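Local coordinates for macrolide 2'-phosphotransferase MphH (PDB 5UXD), which probably transfers a phosphate from a nucleotide to the 2'-hydroxyl of macrolide antibiotics, and is captured here with azithromycin bound, at residues L229-V234 with E265-A270; D185-G190 with A260-E265; H75-V80 with V129-A134. All coordinates share one frame; numbering follows the deposited sequence. Where two conformers were deposited one is given.

Contact 1. Residues L229-V234 with E265-A270; sequences LMFHQV and EMFSAA. With ZIT (azithromycin), chain C.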
loop_
_atom_site.group_PDB
_atom_site.type_symbol
_atom_site.label_atom_id
_atom_site.label_comp_id
_atom_site.label_asym_id
_atom_site.label_seq_id
_atom_site.Cartn_x
_atom_site.Cartn_y
_atom_site.Cartn_z
ATOM N N LEU A 229 5.039 9.227 2.962
ATOM C CA LEU A 229 5.480 10.362 2.179
ATOM C C LEU A 229 6.618 10.017 1.231
ATOM O O LEU A 229 6.885 10.787 0.309
ATOM C CB LEU A 229 5.933 11.508 3.105
ATOM C CG LEU A 229 4.817 12.044 4.006
ATOM C CD1 LEU A 229 5.401 12.892 5.152
ATOM C CD2 LEU A 229 3.845 12.850 3.181
ATOM N N MET A 230 7.257 8.896 1.516
ATOM C CA MET A 230 8.441 8.544 0.642
ATOM C C MET A 230 8.286 8.367 -0.905
ATOM O O MET A 230 9.083 8.827 -1.796
ATOM C CB MET A 230 9.109 7.290 1.185
ATOM C CG MET A 230 8.267 6.054 1.031
ATOM S SD MET A 230 9.141 4.622 1.663
ATOM C CE MET A 230 10.707 4.815 0.844
ATOM N N PHE A 231 7.119 7.841 -1.288
ATOM C CA PHE A 231 6.941 7.672 -2.728
ATOM C C PHE A 231 6.772 9.019 -3.424
ATOM O O PHE A 231 7.281 9.221 -4.535
ATOM C CB PHE A 231 5.762 6.720 -3.016
ATOM C CG PHE A 231 5.944 5.339 -2.399
ATOM C CD1 PHE A 231 6.878 4.456 -2.910
ATOM C CD2 PHE A 231 5.227 4.960 -1.265
ATOM C CE1 PHE A 231 7.071 3.203 -2.326
ATOM C CE2 PHE A 231 5.418 3.708 -0.680
ATOM C CZ PHE A 231 6.341 2.836 -1.214
ATOM N N HIS A 232 6.083 9.962 -2.775
ATOM C CA HIS A 232 6.027 11.328 -3.286
ATOM C C HIS A 232 7.409 11.979 -3.277
ATOM O O HIS A 232 7.788 12.662 -4.236
ATOM C CB HIS A 232 5.033 12.146 -2.460
ATOM C CG HIS A 232 4.608 13.431 -3.107
ATOM N ND1 HIS A 232 5.017 14.661 -2.648
ATOM C CD2 HIS A 232 3.828 13.674 -4.187
ATOM C CE1 HIS A 232 4.499 15.611 -3.406
ATOM N NE2 HIS A 232 3.776 15.040 -4.355
ATOM N N GLN A 233 8.183 11.764 -2.209
ATOM C CA GLN A 233 9.482 12.411 -2.109
ATOM C C GLN A 233 10.412 11.978 -3.232
ATOM O O GLN A 233 11.163 12.804 -3.773
ATOM C CB GLN A 233 10.124 12.132 -0.747
ATOM C CG GLN A 233 11.294 13.075 -0.422
ATOM C CD GLN A 233 12.625 12.587 -1.008
ATOM O OE1 GLN A 233 12.861 11.383 -1.099
ATOM N NE2 GLN A 233 13.496 13.516 -1.390
ATOM N N VAL A 234 10.378 10.695 -3.606
ATOM C CA VAL A 234 11.323 10.242 -4.622
ATOM C C VAL A 234 10.875 10.604 -6.039
ATOM O O VAL A 234 11.714 10.627 -6.953
ATOM C CB VAL A 234 11.588 8.731 -4.478
ATOM C CG1 VAL A 234 12.286 8.423 -3.142
ATOM C CG2 VAL A 234 10.302 7.957 -4.602
ATOM N N GLU A 265 16.859 7.617 1.199
ATOM C CA GLU A 265 17.681 6.498 1.651
ATOM C C GLU A 265 16.840 5.244 1.814
ATOM O O GLU A 265 17.255 4.145 1.428
ATOM C CB GLU A 265 18.373 6.837 2.977
ATOM C CG GLU A 265 19.416 7.935 2.842
ATOM C CD GLU A 265 20.276 7.743 1.616
ATOM O OE1 GLU A 265 21.166 6.861 1.642
ATOM O OE2 GLU A 265 20.050 8.465 0.626
ATOM N N MET A 266 15.662 5.403 2.393
ATOM C CA MET A 266 14.775 4.278 2.618
ATOM C C MET A 266 14.345 3.621 1.311
ATOM O O MET A 266 14.283 2.409 1.213
ATOM C CB MET A 266 13.566 4.699 3.448
ATOM C CG MET A 266 12.694 3.539 3.883
ATOM S SD MET A 266 11.721 3.917 5.351
ATOM C CE MET A 266 11.035 5.504 4.904
ATOM N N PHE A 267 14.041 4.441 0.315
ATOM C CA PHE A 267 13.650 3.921 -0.994
ATOM C C PHE A 267 14.790 3.138 -1.619
ATOM O O PHE A 267 14.569 2.114 -2.280
ATOM C CB PHE A 267 13.225 5.080 -1.894
ATOM C CG PHE A 267 12.561 4.661 -3.167
ATOM C CD1 PHE A 267 11.203 4.425 -3.207
ATOM C CD2 PHE A 267 13.296 4.543 -4.332
ATOM C CE1 PHE A 267 10.576 4.050 -4.394
ATOM C CE2 PHE A 267 12.676 4.170 -5.527
ATOM C CZ PHE A 267 11.318 3.927 -5.547
ATOM N N SER A 268 16.030 3.586 -1.391
ATOM C CA SER A 268 17.190 2.891 -1.926
ATOM C C SER A 268 17.409 1.534 -1.274
ATOM O O SER A 268 18.149 0.709 -1.820
ATOM C CB SER A 268 18.446 3.766 -1.755
ATOM O OG SER A 268 19.056 3.552 -0.488
ATOM N N ALA A 269 16.804 1.293 -0.116
ATOM C CA ALA A 269 16.960 0.039 0.605
ATOM C C ALA A 269 15.887 -0.974 0.230
ATOM O O ALA A 269 15.754 -2.012 0.893
ATOM C CB ALA A 269 16.954 0.308 2.112
ATOM N N ALA A 270 15.130 -0.689 -0.822
ATOM C CA ALA A 270 14.194 -1.664 -1.374
ATOM C C ALA A 270 14.806 -3.040 -1.610
ATOM O O ALA A 270 14.091 -4.032 -1.398
ATOM C CB ALA A 270 13.594 -1.122 -2.679
HETATM C C1 ZIT C . 7.429 0.140 -6.110
HETATM C C2 ZIT C . 6.818 -0.774 -4.994
HETATM C C3 ZIT C . 7.619 -2.052 -5.034
HETATM C C4 ZIT C . 6.787 -3.021 -5.914
HETATM C C5 ZIT C . 7.444 -4.407 -6.036
HETATM C C6 ZIT C . 7.975 -4.560 -7.436
HETATM C C7 ZIT C . 6.851 -4.983 -8.411
HETATM C C8 ZIT C . 7.442 -5.138 -9.851
HETATM C C9 ZIT C . 6.993 -3.962 -10.765
HETATM N N10 ZIT C . 7.894 -2.715 -10.529
HETATM C C11 ZIT C . 7.220 -1.448 -10.752
HETATM C C12 ZIT C . 7.707 -0.426 -9.712
HETATM C C13 ZIT C . 6.863 0.843 -9.566
HETATM C C14 ZIT C . 7.141 1.462 -8.196
HETATM C C15 ZIT C . 6.582 2.871 -8.154
HETATM C C16 ZIT C . 6.651 3.436 -6.700
HETATM C C17 ZIT C . 6.777 -0.042 -3.687
HETATM C C18 ZIT C . 5.386 -3.095 -5.361
HETATM C C19 ZIT C . 9.098 -5.605 -7.429
HETATM C C20 ZIT C . 7.020 -6.408 -10.416
HETATM C C21 ZIT C . 9.138 -2.852 -11.300
HETATM C C22 ZIT C . 7.450 -0.944 -12.163
HETATM C C23 ZIT C . 5.357 0.553 -9.674
HETATM O O1 ZIT C . 8.626 0.359 -6.128
HETATM O O6 ZIT C . 8.514 -3.331 -7.898
HETATM O O12 ZIT C . 9.031 -0.033 -9.985
HETATM O O13 ZIT C . 7.243 1.781 -10.594
HETATM O O14 ZIT C . 6.496 0.701 -7.158
HETATM C C1A ZIT C . 6.678 -6.136 -4.563
HETATM C C2A ZIT C . 5.497 -7.031 -4.251
HETATM C C3A ZIT C . 5.662 -7.612 -2.893
HETATM C C4A ZIT C . 6.950 -8.323 -2.783
HETATM C C5A ZIT C . 8.151 -7.532 -3.316
HETATM C C6A ZIT C . 9.350 -8.376 -3.455
HETATM C C7A ZIT C . 4.519 -9.670 -3.473
HETATM C C8A ZIT C . 4.522 -8.975 -1.203
HETATM O O1A ZIT C . 6.498 -5.438 -5.767
HETATM O O2A ZIT C . 4.265 -6.309 -4.325
HETATM N N3A ZIT C . 4.509 -8.524 -2.602
HETATM O O5A ZIT C . 7.910 -6.931 -4.635
HETATM C C1B ZIT C . 9.203 -2.197 -3.227
HETATM C C2B ZIT C . 9.149 -2.101 -1.723
HETATM C C3B ZIT C . 9.207 -3.424 -1.048
HETATM C C4B ZIT C . 10.366 -4.210 -1.535
HETATM C C5B ZIT C . 10.301 -4.371 -3.029
HETATM C C6B ZIT C . 11.475 -5.206 -3.446
HETATM C C7B ZIT C . 9.319 -3.186 0.509
HETATM C C8B ZIT C . 6.908 -3.995 -0.535
HETATM O O1B ZIT C . 7.937 -2.604 -3.728
HETATM O O3B ZIT C . 8.026 -4.188 -1.367
HETATM O O4B ZIT C . 10.286 -5.551 -1.001
HETATM O O5B ZIT C . 10.289 -3.083 -3.749
#
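Phe-267 meets three side chains of helix 230-235, and its ring receives them from different directions. Val-234 lies over one face: its CG2 stands 4.0 Å from the centroid of the Phe-267 ring and 17° off the normal, a CH-pi contact, while its CG1 packs on CB of Phe-267. Met-230 and Phe-231 come instead to the edge of that ring, near its plane. The two phenylalanine side chains cross at about a right angle, with CD1 of Phe-231 4.0 Å from CE1 of Phe-267. In one of its two deposited conformers, Met-230 leaves its backbone with CG between N and the carbonyl carbon (chi1 68°), runs straight, then bends at chi3, which carries CE to 3.7 Å from CB of Phe-267. The same methyl then lies 3.8 Å from CG of Met-266, whose chain crosses that of Met-230 nearly perpendicularly.

The Phe-231 ring also meets Tyr-200, and its CE1 approaches C17 of azithromycin to 3.5 Å. On the other segment, Ala-270 borders the drug through its carbonyl oxygen. The arrangement is helix-helix packing in the helical part of an aminoglycoside phosphotransferase-like kinase fold, forming part of the macrolide pocket wall.

Contact 2. Residues D185-G190 with A260-E265; sequences DGCWPG and ARHCTE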
loop_
_atom_site.group_PDB
_atom_site.type_symbol
_atom_site.label_atom_id
_atom_site.label_comp_id
_atom_site.label_asym_id
_atom_site.label_seq_id
_atom_site.Cartn_x
_atom_site.Cartn_y
_atom_site.Cartn_z
ATOM N N ASP A 185 21.485 9.762 12.981
ATOM C CA ASP A 185 20.379 10.039 13.893
ATOM C C ASP A 185 19.379 11.012 13.294
ATOM O O ASP A 185 18.190 10.961 13.628
ATOM C CB ASP A 185 20.909 10.624 15.202
ATOM C CG ASP A 185 21.541 9.590 16.109
ATOM O OD1 ASP A 185 21.374 8.373 15.886
ATOM O OD2 ASP A 185 22.215 10.021 17.060
ATOM N N GLY A 186 19.837 11.909 12.416
ATOM C CA GLY A 186 18.960 12.915 11.844
ATOM C C GLY A 186 17.878 12.378 10.923
ATOM O O GLY A 186 16.880 13.072 10.702
ATOM N N CYS A 187 18.036 11.159 10.393
ATOM C CA CYS A 187 17.035 10.598 9.481
ATOM C C CYS A 187 15.807 10.056 10.196
ATOM O O CYS A 187 14.733 9.974 9.588
ATOM C CB CYS A 187 17.632 9.447 8.661
ATOM S SG CYS A 187 18.589 9.934 7.222
ATOM N N TRP A 188 15.941 9.665 11.453
ATOM C CA TRP A 188 14.995 8.673 11.941
ATOM C C TRP A 188 13.871 9.305 12.757
ATOM O O TRP A 188 14.076 10.310 13.452
ATOM C CB TRP A 188 15.725 7.608 12.776
ATOM C CG TRP A 188 16.586 6.816 11.873
ATOM C CD1 TRP A 188 17.876 7.099 11.503
ATOM C CD2 TRP A 188 16.202 5.658 11.140
ATOM N NE1 TRP A 188 18.321 6.162 10.600
ATOM C CE2 TRP A 188 17.311 5.269 10.359
ATOM C CE3 TRP A 188 15.028 4.895 11.079
ATOM C CZ2 TRP A 188 17.279 4.151 9.516
ATOM C CZ3 TRP A 188 15.000 3.783 10.245
ATOM C CH2 TRP A 188 16.123 3.417 9.483
ATOM N N PRO A 189 12.682 8.704 12.689
ATOM C CA PRO A 189 11.517 9.296 13.357
ATOM C C PRO A 189 11.599 9.197 14.868
ATOM O O PRO A 189 12.174 8.258 15.422
ATOM C CB PRO A 189 10.340 8.464 12.825
ATOM C CG PRO A 189 10.966 7.134 12.450
ATOM C CD PRO A 189 12.323 7.504 11.905
ATOM N N GLY A 190 10.971 10.173 15.524
ATOM C CA GLY A 190 10.822 10.206 16.968
ATOM C C GLY A 190 9.424 9.900 17.452
ATOM O O GLY A 190 9.164 10.011 18.659
ATOM N N ALA A 260 13.118 14.254 4.384
ATOM C CA ALA A 260 13.263 14.023 2.949
ATOM C C ALA A 260 14.491 13.164 2.676
ATOM O O ALA A 260 14.439 12.240 1.850
ATOM C CB ALA A 260 13.322 15.350 2.186
ATOM N N ARG A 261 15.583 13.428 3.402
ATOM C CA ARG A 261 16.787 12.609 3.287
ATOM C C ARG A 261 16.472 11.150 3.585
ATOM O O ARG A 261 16.806 10.255 2.800
ATOM C CB ARG A 261 17.859 13.156 4.239
ATOM C CG ARG A 261 19.108 12.292 4.424
ATOM C CD ARG A 261 19.926 12.765 5.645
ATOM N NE ARG A 261 20.206 14.199 5.591
ATOM C CZ ARG A 261 20.346 14.987 6.656
ATOM N NH1 ARG A 261 20.238 14.492 7.885
ATOM N NH2 ARG A 261 20.594 16.277 6.489
ATOM N N HIS A 262 15.829 10.906 4.732
ATOM C CA HIS A 262 15.375 9.580 5.147
ATOM C C HIS A 262 14.568 8.875 4.050
ATOM O O HIS A 262 14.788 7.690 3.770
ATOM C CB HIS A 262 14.535 9.750 6.425
ATOM C CG HIS A 262 14.048 8.470 7.037
ATOM N ND1 HIS A 262 14.889 7.433 7.377
ATOM C CD2 HIS A 262 12.806 8.084 7.414
ATOM C CE1 HIS A 262 14.182 6.454 7.919
ATOM N NE2 HIS A 262 12.913 6.823 7.950
ATOM N N CYS A 263 13.630 9.592 3.421
ATOM C CA CYS A 263 12.770 8.982 2.399
ATOM C C CYS A 263 13.589 8.403 1.248
ATOM O O CYS A 263 13.343 7.278 0.804
ATOM C CB CYS A 263 11.766 10.007 1.852
ATOM S SG CYS A 263 10.422 10.456 2.938
ATOM N N THR A 264 14.551 9.175 0.731
ATOM C CA THR A 264 15.347 8.705 -0.401
ATOM C C THR A 264 16.262 7.550 0.003
ATOM O O THR A 264 16.447 6.601 -0.766
ATOM C CB THR A 264 16.149 9.870 -0.993
ATOM O OG1 THR A 264 15.287 10.631 -1.849
ATOM C CG2 THR A 264 17.352 9.367 -1.823
ATOM N N GLU A 265 16.859 7.617 1.199
ATOM C CA GLU A 265 17.681 6.498 1.651
ATOM C C GLU A 265 16.840 5.244 1.814
ATOM O O GLU A 265 17.255 4.145 1.428
ATOM C CB GLU A 265 18.373 6.837 2.977
ATOM C CG GLU A 265 19.416 7.935 2.842
ATOM C CD GLU A 265 20.276 7.743 1.616
ATOM O OE1 GLU A 265 21.166 6.861 1.642
ATOM O OE2 GLU A 265 20.050 8.465 0.626
#
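His-262 reaches from helix 259-268 into the loop 185-190, and each part of it finds a different neighbour there. CG stands anti to the backbone N (chi1 -177°), which lays the imidazole against the carbonyl and CB of Cys-187. CB comes first, 3.2 Å from O of Cys-187. That carbonyl oxygen then sits over one face of the ring, 3.0 Å from CG of His-262, displaced toward the rim. It is close to ND1 too, but at a poor angle, and accepts instead from the indole N-H of Trp-256. ND1 lies 3.6 Å from CB of Cys-187 and accepts from the indole N-H of Trp-181. At the far end, CE1 points onto the face of Trp-188, 3.6 Å from CE3 of that indole. This is an edge-to-face pair, with the His-262 ring and the six-membered ring of Trp-188 4.7 Å apart between centroids and their planes at 60°. NE2 hydrogen-bonds to Asp-224 and passes CD of Pro-189 at 4.1 Å.

Alongside, in the conformer given, CD of Arg-261 touches SG of Cys-187 at 3.5 Å, while its NH1 forms a salt bridge with Asp-184.

Both imidazole nitrogens of this buried histidine are therefore satisfied, which fixes the ring's rotation. With Trp-181 donating to ND1 and the Asp-224 carboxylate at NE2, the proton probably sits on NE2; the N-H at ND1 would probably make the CE1 C-H, which meets the indole face, more positive.

Contact 3. Residues H75-V80 with V129-A134; sequences HLDVAV and VAQLHA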
loop_
_atom_site.group_PDB
_atom_site.type_symbol
_atom_site.label_atom_id
_atom_site.label_comp_id
_atom_site.label_asym_id
_atom_site.label_seq_id
_atom_site.Cartn_x
_atom_site.Cartn_y
_atom_site.Cartn_z
ATOM N N HIS A 75 -12.776 8.263 10.302
ATOM C CA HIS A 75 -11.737 9.236 10.623
ATOM C C HIS A 75 -11.057 9.838 9.402
ATOM O O HIS A 75 -10.192 10.707 9.558
ATOM C CB HIS A 75 -10.685 8.589 11.531
ATOM C CG HIS A 75 -11.244 8.100 12.828
ATOM N ND1 HIS A 75 -11.268 6.768 13.174
ATOM C CD2 HIS A 75 -11.832 8.766 13.850
ATOM C CE1 HIS A 75 -11.833 6.633 14.360
ATOM N NE2 HIS A 75 -12.184 7.830 14.793
ATOM N N LEU A 76 -11.429 9.417 8.198
ATOM C CA LEU A 76 -10.852 9.953 6.973
ATOM C C LEU A 76 -11.939 10.601 6.127
ATOM O O LEU A 76 -13.029 10.042 5.966
ATOM C CB LEU A 76 -10.167 8.867 6.137
ATOM C CG LEU A 76 -8.966 8.091 6.664
ATOM C CD1 LEU A 76 -8.337 7.316 5.508
ATOM C CD2 LEU A 76 -7.943 9.017 7.311
ATOM N N ASP A 77 -11.625 11.763 5.558
ATOM C CA ASP A 77 -12.572 12.399 4.652
ATOM C C ASP A 77 -12.634 11.673 3.315
ATOM O O ASP A 77 -13.713 11.553 2.723
ATOM C CB ASP A 77 -12.215 13.868 4.466
ATOM C CG ASP A 77 -12.398 14.666 5.735
ATOM O OD1 ASP A 77 -12.965 14.110 6.701
ATOM O OD2 ASP A 77 -11.970 15.837 5.771
ATOM N N VAL A 78 -11.501 11.159 2.830
ATOM C CA VAL A 78 -11.536 10.382 1.598
ATOM C C VAL A 78 -12.097 8.997 1.896
ATOM O O VAL A 78 -12.179 8.561 3.050
ATOM C CB VAL A 78 -10.155 10.294 0.922
ATOM C CG1 VAL A 78 -9.636 11.682 0.592
ATOM C CG2 VAL A 78 -9.172 9.548 1.802
ATOM N N ALA A 79 -12.500 8.305 0.835
ATOM C CA ALA A 79 -13.206 7.042 0.961
ATOM C C ALA A 79 -12.244 5.863 1.066
ATOM O O ALA A 79 -11.142 5.883 0.515
ATOM C CB ALA A 79 -14.130 6.837 -0.240
ATOM N N VAL A 80 -12.682 4.826 1.777
ATOM C CA VAL A 80 -12.016 3.525 1.771
ATOM C C VAL A 80 -13.087 2.469 1.536
ATOM O O VAL A 80 -14.285 2.731 1.723
ATOM C CB VAL A 80 -11.253 3.253 3.092
ATOM C CG1 VAL A 80 -10.139 4.284 3.321
ATOM C CG2 VAL A 80 -12.226 3.188 4.276
ATOM N N VAL A 129 -2.625 12.244 4.403
ATOM C CA VAL A 129 -1.677 11.539 5.259
ATOM C C VAL A 129 -1.748 12.092 6.681
ATOM O O VAL A 129 -1.680 11.334 7.659
ATOM C CB VAL A 129 -0.262 11.609 4.651
ATOM C CG1 VAL A 129 0.767 10.980 5.575
ATOM C CG2 VAL A 129 -0.245 10.900 3.290
ATOM N N ALA A 130 -1.954 13.405 6.821
ATOM C CA ALA A 130 -2.098 13.972 8.163
ATOM C C ALA A 130 -3.335 13.420 8.867
ATOM O O ALA A 130 -3.300 13.144 10.076
ATOM C CB ALA A 130 -2.153 15.498 8.097
ATOM N N GLN A 131 -4.440 13.253 8.126
ATOM C CA GLN A 131 -5.648 12.674 8.712
ATOM C C GLN A 131 -5.421 11.222 9.105
ATOM O O GLN A 131 -5.838 10.793 10.189
ATOM C CB GLN A 131 -6.827 12.774 7.733
ATOM C CG GLN A 131 -7.897 13.770 8.151
ATOM C CD GLN A 131 -9.287 13.425 7.615
ATOM O OE1 GLN A 131 -9.428 12.873 6.525
ATOM N NE2 GLN A 131 -10.317 13.759 8.386
ATOM N N LEU A 132 -4.763 10.452 8.238
ATOM C CA LEU A 132 -4.448 9.066 8.573
ATOM C C LEU A 132 -3.544 8.996 9.799
ATOM O O LEU A 132 -3.764 8.183 10.705
ATOM C CB LEU A 132 -3.790 8.379 7.377
ATOM C CG LEU A 132 -3.346 6.939 7.643
ATOM C CD1 LEU A 132 -4.538 6.027 7.879
ATOM C CD2 LEU A 132 -2.450 6.394 6.545
ATOM N N HIS A 133 -2.517 9.848 9.843
ATOM C CA HIS A 133 -1.546 9.793 10.926
ATOM C C HIS A 133 -2.100 10.326 12.238
ATOM O O HIS A 133 -1.480 10.108 13.285
ATOM C CB HIS A 133 -0.291 10.561 10.517
ATOM C CG HIS A 133 0.501 9.871 9.449
ATOM N ND1 HIS A 133 1.763 10.278 9.072
ATOM C CD2 HIS A 133 0.211 8.785 8.689
ATOM C CE1 HIS A 133 2.215 9.473 8.127
ATOM N NE2 HIS A 133 1.291 8.560 7.875
ATOM N N ALA A 134 -3.244 11.017 12.204
ATOM C CA ALA A 134 -3.910 11.478 13.418
ATOM C C ALA A 134 -4.742 10.390 14.085
ATOM O O ALA A 134 -5.210 10.595 15.216
ATOM C CB ALA A 134 -4.799 12.682 13.095
HETATM O O HOH W 1 -8.101 11.595 11.321
HETATM O O HOH W 2 -8.695 12.124 4.259
#
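Gln-131 extends from helix 119-133 to the loop backbone at Asp-77, where its amide is used from both ends. OE1 accepts the backbone N-H of Asp-77 at 2.6 Å from N, nearly straight at 163°; the donor lies in the carbonyl plane and on a lone pair. NE2 of Gln-131 gives a second, weak bond to OD1 of Asp-77 at 3.2 Å, with carboxylate and amide planes turned 61° apart. An off-staggered chi1 of -110° and a chain extended beyond CG bring the amide to Asp-77. Next to the amide, nearer the helix, CD2 of Leu-76 lies 3.9 Å from CB of Gln-131 and 3.6 Å from the backbone N of Leu-132.

Two waters form the next layer. One donates to O of His-75 and to O of Gln-131, linking the two backbones; the other donates to OE1 of Gln-131, 2.5 Å away, and accepts from N of Val-78.

Farther out, Leu-132 packs on Leu-72 of helix 59-72 and on Trp-217, while backbone bonds join Ala-79 to Thr-212 and Val-214. The loop following the N-lobe helix 59-72 is thus held on a C-lobe helix, at the junction of the two lobes of the kinase-like APH fold.

Overall arrangement
From the N terminus, contact 3 comes first: helix 119-133 returns to the loop that follows helix 59-72, joining an N-lobe loop to a C-lobe helix, and closes before the other two open. Contact 2 then opens at 185-190, behind helix 172-183, and contact 1 opens at 229-234 before contact 2 is completed at 260-265, so these two loops cross. Both lie within the helical lobe, close on helix 259-268, share Glu-265 and have centres 10 Å apart; Gln-233 OE1 and Thr-264 OG1, 2.6 Å apart, probably form a hydrogen bond between them. Contact 3 is centred 21 Å from contact 1. Helix 259-268 thus joins the drug-lining side to the 185-190 loop.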